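Local coordinates for thioredoxin-like protein (Klebsiella pneumoniae subsp. pneumoniae MGH 78578, PDB 3TY1) that probably binds carbohydrate, as a putative aldose 1-epimerase of the galactose mutarotase superfamily whose substrate is not established, at residues 39-43 with 44-48. Numbering follows the deposited sequence.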
ATOM      1  N   VAL A  39       1.043  12.568 -16.071  1.00 27.14           N
ATOM      2  CA  VAL A  39       1.494  11.793 -14.941  1.00 26.45           C
ATOM      3  C   VAL A  39       1.906  12.799 -13.905  1.00 30.48           C
ATOM      4  O   VAL A  39       2.758  13.653 -14.173  1.00 29.85           O
ATOM      5  CB  VAL A  39       2.697  10.879 -15.269  1.00 32.34           C
ATOM      6  CG1 VAL A  39       3.075  10.016 -14.024  1.00 27.80           C
ATOM      7  CG2 VAL A  39       2.384   9.967 -16.420  1.00 29.79           C
ATOM      8  N   LEU A  40       1.322  12.710 -12.723  1.00 26.19           N
ATOM      9  CA  LEU A  40       1.586  13.671 -11.644  1.00 24.95           C
ATOM     10  C   LEU A  40       2.699  13.185 -10.705  1.00 27.03           C
ATOM     11  O   LEU A  40       3.049  12.002 -10.647  1.00 29.21           O
ATOM     12  CB  LEU A  40       0.313  13.967 -10.841  1.00 23.76           C
ATOM     13  CG  LEU A  40      -0.853  14.551 -11.629  1.00 26.00           C
ATOM     14  CD1 LEU A  40      -2.070  14.576 -10.651  1.00 23.41           C
ATOM     15  CD2 LEU A  40      -0.474  15.907 -12.214  1.00 28.96           C
ATOM     16  N   HIS A  41       3.228  14.128  -9.926  1.00 27.13           N
ATOM     17  CA  HIS A  41       4.356  13.864  -9.034  1.00 26.43           C
ATOM     18  C   HIS A  41       4.197  14.677  -7.752  1.00 26.31           C
ATOM     19  O   HIS A  41       3.431  15.660  -7.703  1.00 28.58           O
ATOM     20  CB  HIS A  41       5.700  14.164  -9.708  1.00 29.76           C
ATOM     21  CG  HIS A  41       5.945  13.389 -10.963  1.00 34.29           C
ATOM     22  ND1 HIS A  41       6.350  12.069 -10.957  1.00 37.07           N
ATOM     23  CD2 HIS A  41       5.836  13.749 -12.273  1.00 38.57           C
ATOM     24  CE1 HIS A  41       6.472  11.646 -12.208  1.00 44.34           C
ATOM     25  NE2 HIS A  41       6.182  12.647 -13.022  1.00 43.13           N
ATOM     26  N   GLY A  42       4.906  14.252  -6.714  1.00 26.58           N
ATOM     27  CA  GLY A  42       4.928  14.950  -5.436  1.00 27.81           C
ATOM     28  C   GLY A  42       3.971  14.375  -4.407  1.00 27.77           C
ATOM     29  O   GLY A  42       2.853  13.938  -4.735  1.00 27.14           O
ATOM     30  N   GLY A  43       4.405  14.352  -3.145  1.00 27.48           N
ATOM     31  CA  GLY A  43       3.527  13.869  -2.088  1.00 26.89           C
ATOM     32  C   GLY A  43       2.973  12.473  -2.345  1.00 24.91           C
ATOM     33  O   GLY A  43       3.661  11.627  -2.885  1.00 24.44           O
ATOM     34  N   LYS A  44       1.713  12.256  -1.974  1.00 25.64           N
ATOM     35  CA  LYS A  44       1.049  10.965  -2.171  1.00 25.42           C
ATOM     36  C   LYS A  44       0.446  10.830  -3.583  1.00 24.10           C
ATOM     37  O   LYS A  44      -0.183   9.832  -3.915  1.00 26.15           O
ATOM     38  CB  LYS A  44      -0.010  10.765  -1.104  1.00 24.34           C
ATOM     39  CG  LYS A  44       0.562  10.603   0.258  1.00 30.11           C
ATOM     40  CD  LYS A  44      -0.472  10.182   1.292  1.00 35.44           C
ATOM     41  CE  LYS A  44      -1.556  11.220   1.514  1.00 42.27           C
ATOM     42  NZ  LYS A  44      -2.428  10.927   2.717  1.00 38.64           N
ATOM     43  N   GLN A  45       0.747  11.803  -4.426  1.00 23.42           N
ATOM     44  CA  GLN A  45       0.254  11.891  -5.796  1.00 26.82           C
ATOM     45  C   GLN A  45       1.269  11.301  -6.773  1.00 29.57           C
ATOM     46  O   GLN A  45       1.036  11.264  -7.976  1.00 32.07           O
ATOM     47  CB  GLN A  45      -0.139  13.389  -5.992  1.00 30.84           C
ATOM     48  CG  GLN A  45      -0.102  13.967  -7.249  1.00 37.11           C
ATOM     49  CD  GLN A  45      -0.484  15.399  -7.211  1.00 33.31           C
ATOM     50  OE1 GLN A  45      -1.650  15.733  -6.949  1.00 23.44           O
ATOM     51  NE2 GLN A  45       0.435  16.254  -7.612  1.00 21.36           N
ATOM     52  N   GLU A  46       2.397  10.775  -6.263  1.00 28.84           N
ATOM     53  CA  GLU A  46       3.444  10.240  -7.120  1.00 27.80           C
ATOM     54  C   GLU A  46       2.931   9.101  -8.012  1.00 28.38           C
ATOM     55  O   GLU A  46       2.415   8.125  -7.518  1.00 28.35           O
ATOM     56  CB  GLU A  46       4.643   9.734  -6.318  1.00 32.18           C
ATOM     57  CG  GLU A  46       5.786   9.169  -7.211  1.00 36.08           C
ATOM     58  CD  GLU A  46       6.295  10.156  -8.312  1.00 42.39           C
ATOM     59  OE1 GLU A  46       6.557  11.321  -7.993  1.00 52.33           O
ATOM     60  OE2 GLU A  46       6.464   9.753  -9.472  1.00 58.95           O
ATOM     61  N   GLY A  47       3.021   9.293  -9.317  1.00 30.06           N
ATOM     62  CA  GLY A  47       2.591   8.281 -10.285  1.00 31.27           C
ATOM     63  C   GLY A  47       1.122   8.342 -10.676  1.00 28.60           C
ATOM     64  O   GLY A  47       0.738   7.656 -11.584  1.00 30.20           O
ATOM     65  N   SER A  48       0.308   9.166 -10.007  1.00 26.32           N
ATOM     66  CA  SER A  48      -1.097   9.300 -10.334  1.00 27.24           C
ATOM     67  C   SER A  48      -1.280   9.959 -11.677  1.00 30.73           C
ATOM     68  O   SER A  48      -0.555  10.880 -12.002  1.00 28.93           O
ATOM     69  CB  SER A  48      -1.830  10.155  -9.308  1.00 24.76           C
ATOM     70  OG  SER A  48      -1.935   9.467  -8.065  1.00 26.02           O
TER
HETATM   71  O   HOH W   1       7.109  12.584  -6.004  1.00 46.21           O
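In the loop that joins antiparallel strands 33-39 and 49-55, a His-carboxylate hydrogen bond between His-41 and Glu-46 spans the two limbs. ND1 of His-41 gives its N-H to OE2 of Glu-46 at 2.8 Å, with a weak second bond to OE1 at 3.1 Å. The acid meets the edge of the ring, OE2 near the ring plane and approached on its syn side, while the ring and carboxylate planes are turned 34° apart. A bend in the glutamate chain (chi2 54°) turns the carboxylate toward the ND1 edge of the His-41 ring, and a water accepts the N-H of Gly-42.

Where the loop leaves the strand pairing, Gly-47 and Ser-48 lie opposite Leu-40 as in a G1 beta bulge: Leu-40 N bonds to Ser-48 O at 2.7 Å, almost straight, and Leu-40 O receives Gly-47 N. At the far end of the loop Gly-42 O accepts Gln-45 N at 3.0 Å. A type II beta turn from Gln-45 to Ser-48 then redirects the chain into strand 49-55, with Gly-47 at positive phi and Ser-48 N bonded to Gln-45 O.

The side chain of Gln-45, extended beyond CG, lies across Leu-40. CG of Gln-45 rests 3.6 Å from CB of Leu-40, and CD1 of the leucine reaches the amide carbon CD. NE2 of Gln-45 continues to His-41 O at 3.1 Å, arriving above the carbonyl plane, and also bonds to Ala-10 O of the second subunit; OE1 accepts Val-90 N of the same chain. Both ends of the buried amide are thus satisfied and its rotation is fixed, while Asp-15 of that neighbouring subunit packs against both His-41 and Glu-46.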